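Side-chain contacts in aminotransferase (Streptomyces pactum, PDB 4ZM4), which belongs to the class-III family of pyridoxal-5'-phosphate-dependent aminotransferases and assembles from two copies of its chain: residues 16-19 with 20-24; 81-84 with 85-89; 231-234 with 235-239; 297-301 with 302-306. The protein carries 1 engineered substitution. One frame throughout, in Å; residues are numbered along the deposited sequence.

Interaction 1. Residues 16-19 with 20-24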
loop_
_atom_site.group_PDB
_atom_site.type_symbol
_atom_site.label_atom_id
_atom_site.label_comp_id
_atom_site.label_asym_id
_atom_site.label_seq_id
_atom_site.Cartn_x
_atom_site.Cartn_y
_atom_site.Cartn_z
ATOM N N GLU B 16 28.484 7.331 5.815
ATOM C CA GLU B 16 28.076 8.387 6.745
ATOM C C GLU B 16 26.642 8.824 6.489
ATOM O O GLU B 16 25.906 9.140 7.419
ATOM C CB GLU B 16 29.021 9.610 6.656
ATOM C CG GLU B 16 30.379 9.398 7.342
ATOM C CD GLU B 16 31.500 10.323 6.862
ATOM O OE1 GLU B 16 31.313 11.093 5.886
ATOM O OE2 GLU B 16 32.584 10.271 7.483
ATOM N N SER B 17 26.279 8.890 5.217
ATOM C CA SER B 17 24.953 9.338 4.837
ATOM C C SER B 17 23.920 8.291 5.226
ATOM O O SER B 17 22.844 8.639 5.715
ATOM C CB SER B 17 24.915 9.679 3.344
ATOM O OG SER B 17 23.590 9.574 2.864
ATOM N N LEU B 18 24.257 7.007 5.072
ATOM C CA LEU B 18 23.410 5.909 5.604
ATOM C C LEU B 18 23.242 5.927 7.127
ATOM O O LEU B 18 22.164 5.649 7.635
ATOM C CB LEU B 18 23.935 4.536 5.186
ATOM C CG LEU B 18 23.068 3.331 5.597
ATOM C CD1 LEU B 18 21.651 3.426 5.074
ATOM C CD2 LEU B 18 23.677 2.015 5.131
ATOM N N ASP B 19 24.287 6.281 7.856
ATOM C CA ASP B 19 24.196 6.403 9.313
ATOM C C ASP B 19 23.248 7.528 9.692
ATOM O O ASP B 19 22.512 7.400 10.670
ATOM C CB ASP B 19 25.589 6.627 9.963
ATOM C CG ASP B 19 26.428 5.342 10.027
ATOM O OD1 ASP B 19 25.861 4.239 10.099
ATOM O OD2 ASP B 19 27.675 5.427 10.019
ATOM N N GLY B 20 23.269 8.625 8.934
ATOM C CA GLY B 20 22.330 9.714 9.124
ATOM C C GLY B 20 20.908 9.241 8.901
ATOM O O GLY B 20 19.974 9.583 9.659
ATOM N N ILE B 21 20.733 8.414 7.894
ATOM C CA ILE B 21 19.399 7.895 7.579
ATOM C C ILE B 21 18.899 7.027 8.733
ATOM O O ILE B 21 17.727 7.148 9.133
ATOM C CB ILE B 21 19.392 7.173 6.219
ATOM C CG1 ILE B 21 19.538 8.215 5.100
ATOM C CG2 ILE B 21 18.138 6.346 6.042
ATOM C CD1 ILE B 21 19.877 7.608 3.739
ATOM N N LYS B 22 19.800 6.216 9.292
ATOM C CA LYS B 22 19.469 5.277 10.387
ATOM C C LYS B 22 19.091 5.945 11.671
ATOM O O LYS B 22 18.453 5.324 12.514
ATOM C CB LYS B 22 20.618 4.328 10.662
ATOM C CG LYS B 22 20.792 3.267 9.616
ATOM C CD LYS B 22 22.015 2.420 9.900
ATOM C CE LYS B 22 22.028 1.164 9.029
ATOM N NZ LYS B 22 23.211 0.309 9.336
ATOM N N SER B 23 19.464 7.199 11.862
ATOM C CA SER B 23 19.048 7.862 13.101
ATOM C C SER B 23 17.551 8.240 13.065
ATOM O O SER B 23 16.982 8.513 14.119
ATOM C CB SER B 23 19.912 9.102 13.383
ATOM O OG SER B 23 19.498 10.169 12.541
ATOM N N VAL B 24 16.939 8.299 11.874
ATOM C CA VAL B 24 15.487 8.603 11.760
ATOM C C VAL B 24 14.631 7.523 11.053
ATOM O O VAL B 24 13.417 7.513 11.216
ATOM C CB VAL B 24 15.216 9.975 11.107
ATOM C CG1 VAL B 24 15.866 11.085 11.945
ATOM C CG2 VAL B 24 15.736 10.034 9.686
HETATM O O HOH W 1 25.071 2.280 8.485
#
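Lys22 runs back along its helix past Leu18 and Asp19, four and three residues earlier. Its CB lies over two carbonyl oxygens at once, 3.6 Å from Leu18 O and 3.6 Å from Asp19 O. Because CG is anti to the carbonyl carbon (chi1 -74°), it turns toward the preceding turn and approaches Leu18 O to 3.4 Å, the oxygen that also accepts the backbone N-H of Lys22. From there the chain is extended: CD passes the same oxygen at greater range, and CE crosses the leucine at an angle, 4.2 Å from Leu18 CG. The tip does not reach the carboxylate directly, since Lys22 NZ and Asp19 OD1 stand 4.8 Å apart. A water fills the step, accepting from Lys22 NZ at 2.8 Å and donating to Asp19 OD1 at 2.7 Å. This is a water-bridged i, i+3 acid-base pair on the exposed side of the N-terminal helix 14-22. Elsewhere on the helix, Ile21 lays CG1 and CD1 beside Ser17 O and packs on Val43, while Leu18 packs on Pro96 and Ile21 on His97 of the second subunit. Further on, Ser23 OG donates to Gly20 O at 3.0 Å, and Ser23 N reaches that oxygen from the same face of the carbonyl plane.

Interaction 2. Residues 81-84 with 85-89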
loop_
_atom_site.group_PDB
_atom_site.type_symbol
_atom_site.label_atom_id
_atom_site.label_comp_id
_atom_site.label_asym_id
_atom_site.label_seq_id
_atom_site.Cartn_x
_atom_site.Cartn_y
_atom_site.Cartn_z
ATOM N N ASP B 81 5.615 12.741 -17.170
ATOM C CA ASP B 81 4.857 13.895 -17.627
ATOM C C ASP B 81 3.374 13.714 -17.439
ATOM O O ASP B 81 2.679 14.647 -17.053
ATOM C CB ASP B 81 5.130 14.181 -19.108
ATOM C CG ASP B 81 6.533 14.719 -19.363
ATOM O OD1 ASP B 81 7.231 15.119 -18.397
ATOM O OD2 ASP B 81 6.919 14.758 -20.554
ATOM N N ALA B 82 2.871 12.520 -17.733
ATOM C CA ALA B 82 1.451 12.229 -17.517
ATOM C C ALA B 82 1.077 12.320 -16.018
ATOM O O ALA B 82 0.060 12.934 -15.644
ATOM C CB ALA B 82 1.075 10.874 -18.101
ATOM N N VAL B 83 1.921 11.770 -15.157
ATOM C CA VAL B 83 1.636 11.781 -13.709
ATOM C C VAL B 83 1.723 13.185 -13.131
ATOM O O VAL B 83 0.832 13.613 -12.395
ATOM C CB VAL B 83 2.557 10.822 -12.950
ATOM C CG1 VAL B 83 2.323 10.928 -11.456
ATOM C CG2 VAL B 83 2.330 9.395 -13.416
ATOM N N ALA B 84 2.722 13.949 -13.550
ATOM C CA ALA B 84 2.829 15.355 -13.155
ATOM C C ALA B 84 1.648 16.206 -13.624
ATOM O O ALA B 84 1.167 17.092 -12.912
ATOM C CB ALA B 84 4.126 15.950 -13.678
ATOM N N ASP B 85 1.167 15.947 -14.829
ATOM C CA ASP B 85 -0.038 16.604 -15.305
ATOM C C ASP B 85 -1.250 16.312 -14.407
ATOM O O ASP B 85 -2.078 17.178 -14.175
ATOM C CB ASP B 85 -0.342 16.158 -16.729
ATOM C CG ASP B 85 -1.532 16.889 -17.317
ATOM O OD1 ASP B 85 -1.486 18.120 -17.311
ATOM O OD2 ASP B 85 -2.493 16.248 -17.785
ATOM N N GLN B 86 -1.348 15.083 -13.933
ATOM C CA GLN B 86 -2.431 14.697 -13.041
ATOM C C GLN B 86 -2.365 15.395 -11.691
ATOM O O GLN B 86 -3.412 15.716 -11.119
ATOM C CB GLN B 86 -2.457 13.179 -12.818
ATOM C CG GLN B 86 -3.816 12.680 -12.377
ATOM C CD GLN B 86 -4.897 13.150 -13.338
ATOM O OE1 GLN B 86 -4.804 12.914 -14.528
ATOM N NE2 GLN B 86 -5.924 13.811 -12.811
ATOM N N PHE B 87 -1.151 15.638 -11.202
ATOM C CA PHE B 87 -0.963 16.425 -9.979
ATOM C C PHE B 87 -1.515 17.839 -10.133
ATOM O O PHE B 87 -2.010 18.426 -9.178
ATOM C CB PHE B 87 0.513 16.437 -9.539
ATOM C CG PHE B 87 0.889 15.244 -8.706
ATOM C CD1 PHE B 87 0.639 15.235 -7.342
ATOM C CD2 PHE B 87 1.419 14.113 -9.283
ATOM C CE1 PHE B 87 0.946 14.122 -6.580
ATOM C CE2 PHE B 87 1.748 13.014 -8.533
ATOM C CZ PHE B 87 1.501 13.005 -7.193
ATOM N N ALA B 88 -1.460 18.379 -11.346
ATOM C CA ALA B 88 -1.961 19.716 -11.601
ATOM C C ALA B 88 -3.469 19.724 -11.763
ATOM O O ALA B 88 -4.088 20.785 -11.626
ATOM C CB ALA B 88 -1.289 20.301 -12.832
ATOM N N LYS B 89 -4.073 18.553 -12.013
ATOM C CA LYS B 89 -5.520 18.452 -12.281
ATOM C C LYS B 89 -6.351 17.750 -11.216
ATOM O O LYS B 89 -7.552 17.510 -11.418
ATOM C CB LYS B 89 -5.754 17.744 -13.622
ATOM C CG LYS B 89 -5.270 18.529 -14.830
ATOM C CD LYS B 89 -5.461 17.727 -16.101
ATOM C CE LYS B 89 -4.866 18.452 -17.315
ATOM N NZ LYS B 89 -4.731 17.542 -18.488
#
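Asp85 rests its CB over two carbonyl oxygens of the preceding turn, 3.4 Å from Asp81 O and 3.4 Å from Ala82 O, and gives its backbone N-H to the first of them. The carboxylate then leads away from both. OD2 offers its syn lone pair to Lys89 NZ at 2.7 Å in an i, i+4 salt bridge, and makes a second one with Arg319, whose NH1 also binds Gln86 OE1. Ala84, just before it, belongs to another side of the helix. Its small CB leaves where the second subunit packs, and there Ala84 meets its own counterpart, Val83 meets Phe87 of the neighbour and Phe87 meets Leu80 of the neighbour. Helix 77-89 is thus a dimer-interface helix, packed against the same helix of the second subunit. Val83 comes third, with Phe87 as its partner one turn on; the two side chains point the same way and lie side by side. Val83 holds CG1 anti to its backbone N (chi1 176°), which brings that methyl to 3.6 Å from Phe87 CE2. At the ring edge, near its plane, lie Ala84 CA and Val83 O, the latter 3.2 Å from Phe87 CD2; the same oxygen takes the backbone N-H of Phe87 at 3.1 Å. With two cations on one oxygen, the carboxylate of Asp85 is probably stabilised in its charged form, while Val83 and Phe87 meet the neighbouring subunit through hydrocarbon.

Interaction 3. Residues 231-234 with 235-239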
loop_
_atom_site.group_PDB
_atom_site.type_symbol
_atom_site.label_atom_id
_atom_site.label_comp_id
_atom_site.label_asym_id
_atom_site.label_seq_id
_atom_site.Cartn_x
_atom_site.Cartn_y
_atom_site.Cartn_z
ATOM N N PRO B 231 7.567 -28.115 -17.707
ATOM C CA PRO B 231 6.585 -28.462 -18.750
ATOM C C PRO B 231 5.348 -29.144 -18.166
ATOM O O PRO B 231 5.473 -30.133 -17.440
ATOM C CB PRO B 231 7.353 -29.439 -19.652
ATOM C CG PRO B 231 8.802 -29.080 -19.469
ATOM C CD PRO B 231 8.925 -28.607 -18.033
ATOM N N GLY B 232 4.177 -28.576 -18.446
ATOM C CA GLY B 232 2.892 -29.120 -17.990
ATOM C C GLY B 232 2.425 -28.777 -16.572
ATOM O O GLY B 232 1.311 -29.165 -16.184
ATOM N N PHE B 233 3.260 -28.090 -15.779
ATOM C CA PHE B 233 2.913 -27.866 -14.389
ATOM C C PHE B 233 1.769 -26.883 -14.222
ATOM O O PHE B 233 0.821 -27.152 -13.480
ATOM C CB PHE B 233 4.113 -27.438 -13.572
ATOM C CG PHE B 233 3.883 -27.529 -12.106
ATOM C CD1 PHE B 233 3.825 -28.764 -11.486
ATOM C CD2 PHE B 233 3.707 -26.380 -11.335
ATOM C CE1 PHE B 233 3.652 -28.859 -10.105
ATOM C CE2 PHE B 233 3.500 -26.471 -9.974
ATOM C CZ PHE B 233 3.478 -27.704 -9.355
ATOM N N LEU B 234 1.828 -25.746 -14.895
ATOM C CA LEU B 234 0.716 -24.794 -14.841
ATOM C C LEU B 234 -0.561 -25.410 -15.395
ATOM O O LEU B 234 -1.658 -25.144 -14.891
ATOM C CB LEU B 234 1.044 -23.503 -15.585
ATOM C CG LEU B 234 2.211 -22.708 -15.006
ATOM C CD1 LEU B 234 2.442 -21.463 -15.859
ATOM C CD2 LEU B 234 1.955 -22.330 -13.546
ATOM N N GLN B 235 -0.439 -26.220 -16.440
ATOM C CA GLN B 235 -1.599 -26.858 -17.044
ATOM C C GLN B 235 -2.240 -27.746 -15.975
ATOM O O GLN B 235 -3.467 -27.769 -15.821
ATOM C CB GLN B 235 -1.194 -27.675 -18.286
ATOM C CG GLN B 235 -0.747 -26.817 -19.477
ATOM C CD GLN B 235 0.628 -26.151 -19.327
ATOM O OE1 GLN B 235 1.385 -26.405 -18.364
ATOM N NE2 GLN B 235 0.981 -25.341 -20.311
ATOM N N LEU B 236 -1.391 -28.481 -15.263
ATOM C CA LEU B 236 -1.831 -29.393 -14.233
ATOM C C LEU B 236 -2.550 -28.646 -13.131
ATOM O O LEU B 236 -3.578 -29.123 -12.629
ATOM C CB LEU B 236 -0.646 -30.179 -13.657
ATOM C CG LEU B 236 -0.974 -31.164 -12.524
ATOM C CD1 LEU B 236 -1.955 -32.236 -12.968
ATOM C CD2 LEU B 236 0.305 -31.810 -11.994
ATOM N N LEU B 237 -2.013 -27.487 -12.751
ATOM C CA LEU B 237 -2.609 -26.662 -11.708
ATOM C C LEU B 237 -3.977 -26.208 -12.086
ATOM O O LEU B 237 -4.920 -26.291 -11.304
ATOM C CB LEU B 237 -1.753 -25.428 -11.431
ATOM C CG LEU B 237 -0.904 -25.412 -10.179
ATOM C CD1 LEU B 237 -0.079 -24.124 -10.181
ATOM C CD2 LEU B 237 -1.776 -25.483 -8.920
ATOM N N ARG B 238 -4.093 -25.701 -13.298
ATOM C CA ARG B 238 -5.381 -25.270 -13.867
ATOM C C ARG B 238 -6.405 -26.415 -13.881
ATOM O O ARG B 238 -7.610 -26.197 -13.685
ATOM C CB ARG B 238 -5.166 -24.713 -15.310
ATOM C CG ARG B 238 -6.435 -24.385 -16.107
ATOM C CD ARG B 238 -7.222 -23.217 -15.546
ATOM N NE ARG B 238 -7.885 -23.477 -14.271
ATOM C CZ ARG B 238 -8.598 -22.579 -13.576
ATOM N NH1 ARG B 238 -8.804 -21.335 -14.043
ATOM N NH2 ARG B 238 -9.129 -22.927 -12.411
ATOM N N GLU B 239 -5.945 -27.631 -14.162
ATOM C CA GLU B 239 -6.873 -28.748 -14.236
ATOM C C GLU B 239 -7.385 -29.125 -12.845
ATOM O O GLU B 239 -8.564 -29.338 -12.664
ATOM C CB GLU B 239 -6.201 -29.946 -14.901
ATOM C CG GLU B 239 -7.157 -31.037 -15.359
ATOM C CD GLU B 239 -6.408 -32.228 -15.936
ATOM O OE1 GLU B 239 -5.609 -32.021 -16.875
ATOM O OE2 GLU B 239 -6.623 -33.364 -15.486
HETATM O O HOH W 2 4.082 -25.172 -17.089
#
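The ring of Phe233 is approached obliquely by Leu237, whose CD1 comes to 4.3 Å from Phe233 CE2, and meets Trp195 with the two ring planes about 85° apart. A second flat group, the Gln235 amide, is folded against the backbone of Gly232: OE1 is 3.1 Å from Gly232 CA and CD is 4.0 Å from the same atom. Both belong to the first turn of helix 233-244, the crossover helix of the beta-alpha-beta unit between the parallel strands 212-217 and 247-251. Gly232 is the N-cap residue, and its positive phi of 83° by itself favours glycine. Gln235 comes back over it because CG lies beside the backbone N and the chain then bends at chi2 (73°). The cap carbonyl enters the helical ladder as acceptor for Leu236 N, 2.9 Å from Gly232 O. Leu237 closes the apolar side, with CD1 also 4.3 Å from Leu234 CD2, and both Phe233 and Leu237 press on Leu201 of helix 198-208. Leu234 also packs on Pro229. Arg238 keeps its backbone N-H on Leu234 O, but its side chain leads away: the guanidinium forms a salt bridge with Asp273 through NH2 and binds the carbonyl of Glu271 through NH1. At the head of the helix, one water links first-turn backbone to side chain, accepting from Leu234 N at 3.2 Å and donating to Gln235 OE1 at 3.2 Å.

Interaction 4. Residues 297-301 with 302-306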
loop_
_atom_site.group_PDB
_atom_site.type_symbol
_atom_site.label_atom_id
_atom_site.label_comp_id
_atom_site.label_asym_id
_atom_site.label_seq_id
_atom_site.Cartn_x
_atom_site.Cartn_y
_atom_site.Cartn_z
ATOM N N MET B 297 -15.176 -12.325 -10.510
ATOM C CA MET B 297 -15.262 -11.034 -9.818
ATOM C C MET B 297 -16.656 -10.666 -9.302
ATOM O O MET B 297 -16.866 -9.531 -8.878
ATOM C CB MET B 297 -14.738 -9.911 -10.739
ATOM C CG MET B 297 -13.254 -10.045 -11.070
ATOM S SD MET B 297 -12.278 -9.835 -9.565
ATOM C CE MET B 297 -12.256 -8.040 -9.464
ATOM N N ARG B 298 -17.583 -11.613 -9.347
ATOM C CA ARG B 298 -19.003 -11.322 -9.146
ATOM C C ARG B 298 -19.332 -10.762 -7.761
ATOM O O ARG B 298 -20.240 -9.941 -7.627
ATOM C CB ARG B 298 -19.876 -12.571 -9.453
ATOM C CG ARG B 298 -19.942 -13.606 -8.324
ATOM C CD ARG B 298 -20.447 -14.972 -8.776
ATOM N NE ARG B 298 -19.317 -15.906 -8.816
ATOM C CZ ARG B 298 -19.267 -17.118 -8.277
ATOM N NH1 ARG B 298 -20.296 -17.631 -7.639
ATOM N NH2 ARG B 298 -18.163 -17.838 -8.412
ATOM N N MET B 299 -18.626 -11.202 -6.716
ATOM C CA MET B 299 -18.931 -10.703 -5.376
ATOM C C MET B 299 -18.445 -9.274 -5.166
ATOM O O MET B 299 -18.873 -8.602 -4.220
ATOM C CB MET B 299 -18.405 -11.639 -4.308
ATOM C CG MET B 299 -19.011 -13.035 -4.407
ATOM S SD MET B 299 -18.778 -14.001 -2.905
ATOM C CE MET B 299 -20.038 -13.310 -1.816
ATOM N N LEU B 300 -17.536 -8.803 -6.015
ATOM C CA LEU B 300 -17.090 -7.421 -5.938
ATOM C C LEU B 300 -17.949 -6.542 -6.800
ATOM O O LEU B 300 -18.054 -5.350 -6.548
ATOM C CB LEU B 300 -15.610 -7.302 -6.314
ATOM C CG LEU B 300 -14.659 -7.821 -5.257
ATOM C CD1 LEU B 300 -13.219 -7.789 -5.758
ATOM C CD2 LEU B 300 -14.762 -7.028 -3.967
ATOM N N ALA B 301 -18.534 -7.109 -7.861
ATOM C CA ALA B 301 -19.450 -6.350 -8.740
ATOM C C ALA B 301 -20.695 -6.016 -7.959
ATOM O O ALA B 301 -21.270 -4.965 -8.149
ATOM C CB ALA B 301 -19.802 -7.143 -9.998
ATOM N N SER B 302 -21.088 -6.914 -7.059
ATOM C CA SER B 302 -22.243 -6.713 -6.199
ATOM C C SER B 302 -21.899 -5.950 -4.914
ATOM O O SER B 302 -22.781 -5.658 -4.116
ATOM C CB SER B 302 -22.836 -8.072 -5.837
ATOM O OG SER B 302 -21.951 -8.811 -5.012
ATOM N N ASN B 303 -20.616 -5.644 -4.709
ATOM C CA ASN B 303 -20.110 -4.989 -3.486
ATOM C C ASN B 303 -20.466 -5.738 -2.186
ATOM O O ASN B 303 -20.611 -5.138 -1.114
ATOM C CB ASN B 303 -20.569 -3.530 -3.423
ATOM C CG ASN B 303 -19.559 -2.640 -2.734
ATOM O OD1 ASN B 303 -18.346 -2.794 -2.913
ATOM N ND2 ASN B 303 -20.041 -1.713 -1.935
ATOM N N GLU B 304 -20.571 -7.057 -2.296
ATOM C CA GLU B 304 -20.810 -7.921 -1.167
ATOM C C GLU B 304 -19.456 -8.288 -0.530
ATOM O O GLU B 304 -19.330 -8.316 0.689
ATOM C CB GLU B 304 -21.577 -9.179 -1.615
ATOM C CG GLU B 304 -22.232 -9.956 -0.484
ATOM C CD GLU B 304 -23.071 -11.134 -0.966
ATOM O OE1 GLU B 304 -23.438 -11.169 -2.178
ATOM O OE2 GLU B 304 -23.343 -12.030 -0.125
ATOM N N ALA B 305 -18.462 -8.600 -1.359
ATOM C CA ALA B 305 -17.104 -8.860 -0.873
ATOM C C ALA B 305 -16.350 -7.539 -0.659
ATOM O O ALA B 305 -16.852 -6.442 -1.004
ATOM C CB ALA B 305 -16.335 -9.757 -1.843
ATOM N N HIS B 306 -15.163 -7.642 -0.071
ATOM C CA HIS B 306 -14.511 -6.467 0.461
ATOM C C HIS B 306 -13.191 -6.162 -0.186
ATOM O O HIS B 306 -12.399 -7.043 -0.468
ATOM C CB HIS B 306 -14.259 -6.635 1.964
ATOM C CG HIS B 306 -13.950 -5.361 2.659
ATOM N ND1 HIS B 306 -12.660 -4.962 2.939
ATOM C CD2 HIS B 306 -14.765 -4.394 3.144
ATOM C CE1 HIS B 306 -12.695 -3.809 3.587
ATOM N NE2 HIS B 306 -13.963 -3.438 3.708
#
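A Schellman motif closes helix 298-301, folding Asn303, Glu304 and Ala305 back over Met299 and Leu300. Its 6→1 bond runs from Glu304 N to Met299 O at 3.0 Å, nearly in line with the carbonyl, and its 5→2 bond, which is weak, from Asn303 N to Leu300 O at 3.2 Å. The reversal is made at the C-prime residue Asn303, with phi of 56°. Met299 O is gripped twice, because Ala305 N also donates to it, at 2.9 Å and from well above the carbonyl plane (43° out). Ser302 OG adds a further, unsettled approach: placed between its own backbone N and carbonyl carbon, it hovers 3.2 Å from Met299 O and 3.3 Å from Arg298 O, with one proton for two weak options. Across the reversal the side chains of Met299 and Glu304, the residues joined by the 6→1 bond, also meet. The thioether of Met299 bends at chi3 (78°) and brings CE to 3.8 Å from Glu304 CD, the methyl abutting a carboxylate whose chain is fully extended. Ala305 CB touches both Met299 CB at 3.7 Å and Leu300 CD2 at 3.8 Å. The turn faces the second subunit: Asn303 ND2 donates to Ser32 O of that chain, Ala305 O bonds its Ser32 OG, and Leu300 rests on its Ala26. Within the chain, Arg118 NH2 binds both Leu300 O and Asn303 OD1.

Overall arrangement
The four contacts follow one another along the chain without nesting, each confined to a single helix or its end, and none touches another. Interactions 1, 2 and 4 all reach the second subunit, through helix 14-22, helix 77-89 and the loop between helices 298-301 and 315-329, although their centres stand 31 to 45 Å apart; the dimer interface is therefore wide. Interaction 3 differs: it touches no other chain, packs against helix 198-208, and lies on the opposite side of the chain's centre from interactions 1 and 2. Interactions 3 and 4 come nearest, about 11 Å between closest atoms. Interaction 3 alone sits in a beta-alpha-beta unit of the seven-stranded mixed sheet.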